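Local coordinates for protein 2-nitrobenzoate nitroreductase (PDB 4Z85) that reduces the nitro group of 2-nitrobenzoate, working as an FMN-dependent flavoprotein of the flavoredoxin family, at residues 91-96 with 134-139; 97-102 with 115-120. All coordinates share one frame; numbering follows the deposited sequence.

Interaction 1 (91-96 with 134-139)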
ATOM      1  N   MET A  91      -5.314  -6.155  10.947  1.00 18.32           N
ATOM      2  CA  MET A  91      -3.999  -6.360  10.346  1.00 17.67           C
ATOM      3  C   MET A  91      -3.670  -7.844  10.416  1.00 22.99           C
ATOM      4  O   MET A  91      -4.263  -8.587  11.206  1.00 21.23           O
ATOM      5  CB  MET A  91      -2.931  -5.521  11.050  1.00 20.86           C
ATOM      6  CG  MET A  91      -3.236  -4.024  11.053  1.00 19.41           C
ATOM      7  SD  MET A  91      -3.618  -3.403   9.394  1.00 20.02           S
ATOM      8  CE  MET A  91      -3.918  -1.692   9.780  1.00 19.53           C
ATOM      9  N   VAL A  92      -2.726  -8.276   9.587  1.00 19.29           N
ATOM     10  CA  VAL A  92      -2.554  -9.698   9.324  1.00 19.90           C
ATOM     11  C   VAL A  92      -1.139 -10.153   9.630  1.00 19.78           C
ATOM     12  O   VAL A  92      -0.196  -9.689   8.999  1.00 20.19           O
ATOM     13  CB  VAL A  92      -2.879 -10.041   7.847  1.00 19.62           C
ATOM     14  CG1 VAL A  92      -2.650 -11.539   7.582  1.00 19.07           C
ATOM     15  CG2 VAL A  92      -4.308  -9.611   7.479  1.00 19.00           C
ATOM     16  N   ASP A  93      -0.990 -11.049  10.607  1.00 20.85           N
ATOM     17  CA  ASP A  93       0.291 -11.709  10.826  1.00 21.50           C
ATOM     18  C   ASP A  93       0.102 -13.228  10.819  1.00 22.61           C
ATOM     19  O   ASP A  93      -0.944 -13.724  10.421  1.00 21.47           O
ATOM     20  CB  ASP A  93       0.953 -11.226  12.120  1.00 21.75           C
ATOM     21  CG  ASP A  93       0.226 -11.671  13.390  1.00 25.98           C
ATOM     22  OD1 ASP A  93      -0.866 -12.261  13.317  1.00 26.21           O
ATOM     23  OD2 ASP A  93       0.776 -11.404  14.480  1.00 26.68           O
ATOM     24  N   GLU A  94       1.137 -13.954  11.226  1.00 21.75           N
ATOM     25  CA  GLU A  94       1.138 -15.408  11.133  1.00 23.96           C
ATOM     26  C   GLU A  94      -0.102 -16.056  11.756  1.00 23.89           C
ATOM     27  O   GLU A  94      -0.658 -17.017  11.205  1.00 25.52           O
ATOM     28  CB  GLU A  94       2.402 -15.952  11.804  1.00 25.18           C
ATOM     29  CG  GLU A  94       2.641 -17.412  11.545  1.00 32.02           C
ATOM     30  CD  GLU A  94       3.782 -17.967  12.377  1.00 37.89           C
ATOM     31  OE1 GLU A  94       4.743 -17.216  12.640  1.00 36.20           O
ATOM     32  OE2 GLU A  94       3.708 -19.153  12.776  1.00 40.71           O
ATOM     33  N   ARG A  95      -0.539 -15.513  12.888  1.00 24.95           N
ATOM     34  CA  ARG A  95      -1.631 -16.110  13.661  1.00 26.87           C
ATOM     35  C   ARG A  95      -2.955 -16.181  12.896  1.00 30.41           C
ATOM     36  O   ARG A  95      -3.781 -17.067  13.149  1.00 28.03           O
ATOM     37  CB  ARG A  95      -1.833 -15.334  14.961  1.00 29.09           C
ATOM     38  CG  ARG A  95      -2.852 -15.944  15.913  1.00 36.46           C
ATOM     39  CD  ARG A  95      -2.870 -15.211  17.245  1.00 36.47           C
ATOM     40  NE  ARG A  95      -1.647 -15.434  18.010  1.00 44.54           N
ATOM     41  CZ  ARG A  95      -0.685 -14.532  18.163  1.00 42.84           C
ATOM     42  NH1 ARG A  95      -0.804 -13.337  17.606  1.00 45.13           N
ATOM     43  NH2 ARG A  95       0.397 -14.822  18.872  1.00 46.78           N
ATOM     44  N   ILE A  96      -3.173 -15.255  11.968  1.00 22.55           N
ATOM     45  CA  ILE A  96      -4.423 -15.267  11.222  1.00 23.93           C
ATOM     46  C   ILE A  96      -4.265 -15.358   9.711  1.00 24.32           C
ATOM     47  O   ILE A  96      -5.248 -15.266   8.998  1.00 22.94           O
ATOM     48  CB  ILE A  96      -5.278 -14.029  11.545  1.00 27.40           C
ATOM     49  CG1 ILE A  96      -4.583 -12.739  11.092  1.00 21.69           C
ATOM     50  CG2 ILE A  96      -5.583 -13.970  13.038  1.00 26.69           C
ATOM     51  CD1 ILE A  96      -5.518 -11.526  11.120  1.00 24.45           C
ATOM     52  N   ASP A 134      -8.084 -12.952  17.116  1.00 28.25           N
ATOM     53  CA  ASP A 134      -6.660 -13.253  17.016  1.00 27.91           C
ATOM     54  C   ASP A 134      -5.823 -12.172  16.291  1.00 31.78           C
ATOM     55  O   ASP A 134      -4.625 -12.369  16.079  1.00 29.02           O
ATOM     56  CB  ASP A 134      -6.455 -14.595  16.305  1.00 29.42           C
ATOM     57  CG  ASP A 134      -6.684 -15.794  17.207  1.00 35.05           C
ATOM     58  OD1 ASP A 134      -6.784 -15.617  18.440  1.00 37.13           O
ATOM     59  OD2 ASP A 134      -6.749 -16.920  16.668  1.00 33.37           O
ATOM     60  N   ALA A 135      -6.431 -11.046  15.914  1.00 31.12           N
ATOM     61  CA  ALA A 135      -5.703 -10.025  15.142  1.00 26.93           C
ATOM     62  C   ALA A 135      -4.610  -9.364  15.967  1.00 25.63           C
ATOM     63  O   ALA A 135      -4.815  -9.060  17.137  1.00 27.08           O
ATOM     64  CB  ALA A 135      -6.663  -8.963  14.604  1.00 26.36           C
ATOM     65  N   PRO A 136      -3.436  -9.128  15.354  1.00 23.20           N
ATOM     66  CA  PRO A 136      -2.332  -8.478  16.074  1.00 25.70           C
ATOM     67  C   PRO A 136      -2.643  -7.025  16.408  1.00 24.90           C
ATOM     68  O   PRO A 136      -2.336  -6.534  17.493  1.00 24.92           O
ATOM     69  CB  PRO A 136      -1.160  -8.581  15.094  1.00 22.72           C
ATOM     70  CG  PRO A 136      -1.807  -8.739  13.731  1.00 19.90           C
ATOM     71  CD  PRO A 136      -3.066  -9.508  13.977  1.00 26.98           C
ATOM     72  N   ILE A 137      -3.240  -6.343  15.438  1.00 23.05           N
ATOM     73  CA  ILE A 137      -3.590  -4.933  15.531  1.00 23.43           C
ATOM     74  C   ILE A 137      -4.885  -4.775  14.766  1.00 21.52           C
ATOM     75  O   ILE A 137      -5.094  -5.454  13.765  1.00 21.81           O
ATOM     76  CB  ILE A 137      -2.497  -4.002  14.935  1.00 21.51           C
ATOM     77  CG1 ILE A 137      -1.135  -4.210  15.619  1.00 22.11           C
ATOM     78  CG2 ILE A 137      -2.912  -2.544  15.044  1.00 20.02           C
ATOM     79  CD1 ILE A 137      -0.020  -3.369  15.019  1.00 22.17           C
ATOM     80  N   ALA A 138      -5.769  -3.895  15.236  1.00 22.34           N
ATOM     81  CA  ALA A 138      -6.994  -3.594  14.507  1.00 21.68           C
ATOM     82  C   ALA A 138      -7.293  -2.109  14.563  1.00 22.51           C
ATOM     83  O   ALA A 138      -7.049  -1.454  15.562  1.00 24.50           O
ATOM     84  CB  ALA A 138      -8.168  -4.399  15.066  1.00 23.15           C
ATOM     85  N   TRP A 139      -7.781  -1.559  13.462  1.00 20.94           N
ATOM     86  CA  TRP A 139      -8.250  -0.185  13.419  1.00 21.30           C
ATOM     87  C   TRP A 139      -9.771  -0.190  13.514  1.00 21.32           C
ATOM     88  O   TRP A 139     -10.449  -0.840  12.718  1.00 20.63           O
ATOM     89  CB  TRP A 139      -7.832   0.512  12.118  1.00 19.13           C
ATOM     90  CG  TRP A 139      -6.375   0.749  11.910  1.00 19.72           C
ATOM     91  CD1 TRP A 139      -5.361   0.585  12.815  1.00 20.78           C
ATOM     92  CD2 TRP A 139      -5.765   1.212  10.700  1.00 17.96           C
ATOM     93  NE1 TRP A 139      -4.158   0.929  12.239  1.00 21.75           N
ATOM     94  CE2 TRP A 139      -4.383   1.323  10.943  1.00 19.59           C
ATOM     95  CE3 TRP A 139      -6.259   1.542   9.426  1.00 18.95           C
ATOM     96  CZ2 TRP A 139      -3.482   1.736   9.958  1.00 17.75           C
ATOM     97  CZ3 TRP A 139      -5.371   1.953   8.458  1.00 16.06           C
ATOM     98  CH2 TRP A 139      -3.998   2.049   8.724  1.00 17.07           C
TER

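Interaction 2 (97-102 with 115-120)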
ATOM      1  N   ALA A  97      -3.047 -15.576   9.224  1.00 22.53           N
ATOM      2  CA  ALA A  97      -2.799 -15.546   7.780  1.00 23.68           C
ATOM      3  C   ALA A  97      -3.622 -16.571   6.988  1.00 23.26           C
ATOM      4  O   ALA A  97      -4.225 -16.247   5.951  1.00 21.08           O
ATOM      5  CB  ALA A  97      -1.311 -15.755   7.512  1.00 21.41           C
ATOM      6  N   GLU A  98      -3.634 -17.822   7.450  1.00 23.73           N
ATOM      7  CA  GLU A  98      -4.357 -18.848   6.694  1.00 21.89           C
ATOM      8  C   GLU A  98      -5.860 -18.552   6.596  1.00 20.42           C
ATOM      9  O   GLU A  98      -6.452 -18.625   5.515  1.00 22.74           O
ATOM     10  CB  GLU A  98      -4.151 -20.233   7.318  1.00 27.22           C
ATOM     11  CG  GLU A  98      -4.883 -21.324   6.556  1.00 28.59           C
ATOM     12  CD  GLU A  98      -4.377 -21.476   5.133  1.00 28.82           C
ATOM     13  OE1 GLU A  98      -5.196 -21.446   4.195  1.00 27.66           O
ATOM     14  OE2 GLU A  98      -3.149 -21.625   4.958  1.00 34.82           O
ATOM     15  N   ARG A  99      -6.464 -18.214   7.730  1.00 24.05           N
ATOM     16  CA  ARG A  99      -7.883 -17.912   7.749  1.00 23.63           C
ATOM     17  C   ARG A  99      -8.167 -16.658   6.927  1.00 23.61           C
ATOM     18  O   ARG A  99      -9.180 -16.572   6.235  1.00 22.92           O
ATOM     19  CB  ARG A  99      -8.371 -17.758   9.187  1.00 24.79           C
ATOM     20  CG  ARG A  99      -8.416 -19.082   9.944  1.00 29.76           C
ATOM     21  CD  ARG A  99      -8.743 -18.869  11.412  1.00 29.94           C
ATOM     22  NE  ARG A  99      -7.610 -18.341  12.162  1.00 27.88           N
ATOM     23  CZ  ARG A  99      -7.676 -17.930  13.422  1.00 28.18           C
ATOM     24  NH1 ARG A  99      -8.834 -17.992  14.086  1.00 30.32           N
ATOM     25  NH2 ARG A  99      -6.594 -17.449  14.020  1.00 27.00           N
ATOM     26  N   MET A 100      -7.255 -15.693   6.972  1.00 25.19           N
ATOM     27  CA  MET A 100      -7.361 -14.538   6.092  1.00 23.01           C
ATOM     28  C   MET A 100      -7.479 -14.970   4.638  1.00 23.27           C
ATOM     29  O   MET A 100      -8.359 -14.508   3.924  1.00 25.25           O
ATOM     30  CB  MET A 100      -6.153 -13.612   6.268  1.00 22.83           C
ATOM     31  CG  MET A 100      -6.161 -12.372   5.357  1.00 22.42           C
ATOM     32  SD  MET A 100      -5.463 -12.652   3.714  1.00 24.40           S
ATOM     33  CE  MET A 100      -3.772 -13.060   4.125  1.00 22.33           C
ATOM     34  N   VAL A 101      -6.587 -15.857   4.192  1.00 19.88           N
ATOM     35  CA  VAL A 101      -6.650 -16.289   2.810  1.00 23.00           C
ATOM     36  C   VAL A 101      -7.958 -17.041   2.531  1.00 25.62           C
ATOM     37  O   VAL A 101      -8.559 -16.868   1.466  1.00 27.87           O
ATOM     38  CB  VAL A 101      -5.434 -17.154   2.447  1.00 27.18           C
ATOM     39  CG1 VAL A 101      -5.612 -17.806   1.084  1.00 27.22           C
ATOM     40  CG2 VAL A 101      -4.171 -16.291   2.480  1.00 23.90           C
ATOM     41  N   LEU A 102      -8.412 -17.840   3.496  1.00 24.61           N
ATOM     42  CA  LEU A 102      -9.696 -18.546   3.344  1.00 27.56           C
ATOM     43  C   LEU A 102     -10.871 -17.572   3.171  1.00 27.93           C
ATOM     44  O   LEU A 102     -11.824 -17.855   2.433  1.00 31.17           O
ATOM     45  CB  LEU A 102      -9.950 -19.468   4.538  1.00 25.95           C
ATOM     46  CG  LEU A 102      -8.940 -20.602   4.702  1.00 24.93           C
ATOM     47  CD1 LEU A 102      -9.278 -21.471   5.893  1.00 27.01           C
ATOM     48  CD2 LEU A 102      -8.854 -21.430   3.420  1.00 24.36           C
ATOM     49  N   GLU A 115     -17.469 -17.021  10.338  1.00 40.56           N
ATOM     50  CA  GLU A 115     -17.976 -18.291  10.841  1.00 41.00           C
ATOM     51  C   GLU A 115     -17.440 -19.459  10.021  1.00 39.95           C
ATOM     52  O   GLU A 115     -17.018 -20.482  10.570  1.00 41.76           O
ATOM     53  CB  GLU A 115     -19.509 -18.304  10.822  1.00 43.89           C
ATOM     54  CG  GLU A 115     -20.125 -18.934  12.058  1.00 53.49           C
ATOM     55  CD  GLU A 115     -19.618 -18.294  13.338  1.00 56.11           C
ATOM     56  OE1 GLU A 115     -19.457 -17.053  13.357  1.00 58.56           O
ATOM     57  OE2 GLU A 115     -19.365 -19.029  14.318  1.00 57.97           O
ATOM     58  N   ALA A 116     -17.465 -19.300   8.703  1.00 35.12           N
ATOM     59  CA  ALA A 116     -17.039 -20.363   7.805  1.00 34.02           C
ATOM     60  C   ALA A 116     -15.565 -20.727   7.990  1.00 36.54           C
ATOM     61  O   ALA A 116     -15.194 -21.887   7.806  1.00 35.79           O
ATOM     62  CB  ALA A 116     -17.308 -19.971   6.358  1.00 32.18           C
ATOM     63  N   VAL A 117     -14.726 -19.754   8.351  1.00 36.75           N
ATOM     64  CA  VAL A 117     -13.281 -19.998   8.415  1.00 30.65           C
ATOM     65  C   VAL A 117     -12.748 -20.124   9.846  1.00 35.20           C
ATOM     66  O   VAL A 117     -11.583 -20.462  10.051  1.00 38.28           O
ATOM     67  CB  VAL A 117     -12.481 -18.887   7.677  1.00 30.19           C
ATOM     68  CG1 VAL A 117     -13.084 -18.617   6.307  1.00 26.86           C
ATOM     69  CG2 VAL A 117     -12.416 -17.606   8.508  1.00 29.12           C
ATOM     70  N   GLY A 118     -13.590 -19.861  10.838  1.00 32.82           N
ATOM     71  CA  GLY A 118     -13.186 -20.069  12.217  1.00 34.67           C
ATOM     72  C   GLY A 118     -12.523 -18.885  12.896  1.00 33.31           C
ATOM     73  O   GLY A 118     -11.609 -19.044  13.709  1.00 32.79           O
ATOM     74  N   PHE A 119     -12.975 -17.685  12.563  1.00 33.52           N
ATOM     75  CA  PHE A 119     -12.544 -16.502  13.287  1.00 30.22           C
ATOM     76  C   PHE A 119     -13.476 -16.247  14.468  1.00 32.64           C
ATOM     77  O   PHE A 119     -14.684 -16.112  14.280  1.00 37.91           O
ATOM     78  CB  PHE A 119     -12.547 -15.268  12.372  1.00 32.57           C
ATOM     79  CG  PHE A 119     -11.274 -15.067  11.593  1.00 28.77           C
ATOM     80  CD1 PHE A 119     -10.039 -15.245  12.192  1.00 27.33           C
ATOM     81  CD2 PHE A 119     -11.322 -14.676  10.264  1.00 27.76           C
ATOM     82  CE1 PHE A 119      -8.862 -15.028  11.474  1.00 27.14           C
ATOM     83  CE2 PHE A 119     -10.150 -14.475   9.535  1.00 29.32           C
ATOM     84  CZ  PHE A 119      -8.926 -14.646  10.148  1.00 27.45           C
ATOM     85  N   ASP A 120     -12.931 -16.160  15.672  1.00 33.68           N
ATOM     86  CA  ASP A 120     -13.716 -15.627  16.782  1.00 34.78           C
ATOM     87  C   ASP A 120     -13.696 -14.102  16.719  1.00 37.95           C
ATOM     88  O   ASP A 120     -12.754 -13.505  16.184  1.00 32.42           O
ATOM     89  CB  ASP A 120     -13.191 -16.120  18.129  1.00 38.24           C
ATOM     90  CG  ASP A 120     -13.494 -17.597  18.371  1.00 49.70           C
ATOM     91  OD1 ASP A 120     -14.637 -18.031  18.102  1.00 53.66           O
ATOM     92  OD2 ASP A 120     -12.588 -18.326  18.830  1.00 52.53           O
TER
HETATM   93  O   HOH W   1      -9.758 -15.365  16.031  1.00 25.33           O

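Interaction 1 (91-96 with 134-139)
M91 meets I137 and W139 in a buried, mainly apolar contact at the start of barrel strand 137-150, where the chain leaving strand 86-90 runs toward helix 94-103. M91 N donates to I137 O (2.9 Å, 166° at the hydrogen), continuing the antiparallel pairing of V89 with W139. Flexible and unbranched, M91 bends at chi2 (-51°) and carries its thioether to the indole. There CE lies over the face of the W139 six-membered ring, 3.5 Å from its centroid, a CH-pi contact; SD stands farther off above the five-membered ring, completing a Met-aromatic pair. Cut back to an alanine, W139 would probably leave the M91 methyl without the ring it rests on and S21 OG of the second subunit without its indole N-H. P136 is a compact wedge, its CD 3.2 Å from M91 O and its CB 3.5 Å from D93 OD2. D93 also N-caps the helix through a weak bond from R95 N to OD1. At the far end, D134 CB packs on I96 CG2 at 3.4 Å, while its carboxylate pairs with R99. With no N-H on P136, M91 O stays buried without a hydrogen-bond partner; shape and dispersion carry most of this join.

Interaction 2 (97-102 with 115-120)
R99 and F119 form the centre of this contact, the long arginine lying obliquely across the phenylalanine. R99 CB sits over one face of the ring, 3.3 Å from F119 CZ, and farther out the guanidinium offers one of its own faces to F119 CE1, with the two planes 37° apart. Bending at chi3 (-75°) turns the end of the arginine so that NH1 donates to G118 O at 3.0 Å, the acceptor lying almost in the guanidinium plane. An arginine suits this place because CB and, off-centre, CD lie over the ring while NH1 reaches a backbone carbonyl. Beside it, L102 CB packs against V117 CG1 at 3.7 Å, a beta carbon against a methyl in an apolar touch between the two helices; these residues also reach P205 and P209 of the second subunit. G118 has positive phi (89°), where a beta carbon would collide with the carbonyl oxygen of V117, so glycine suits the place. G118 O faces the arginine after this turn, and the ring end of F119 reaches helix 94-103. A water accepts from D120 N and, weakly, from R99 NH1. Farther out, the salt bridge to D134 and a hydrogen bond from NH2 to R95 O are likely, with the NH1 bond, to hold the guanidinium in one rotation. F119 packs on C103 of helix 94-103 and on L29 of strand 28-33.

Interactions 1 and 2 lie about 12 Å apart, centre to centre, and share helix 94-103: its start belongs to the first, the turns that follow to the second. R99 is the polar joint between them, since its NH2 reaches D134 OD2 at 2.7 Å in a salt bridge. An apolar seam runs alongside, with I96 CB 3.7 Å from F119 CE1 and V92 CG1 3.9 Å from M100 CE. Along the chain, both segments of interaction 2 fall between 91-96 and 134-139. Both contacts also touch the second subunit, placing this side of the barrel against it; their geometry alone assigns neither a direct part in FMN binding.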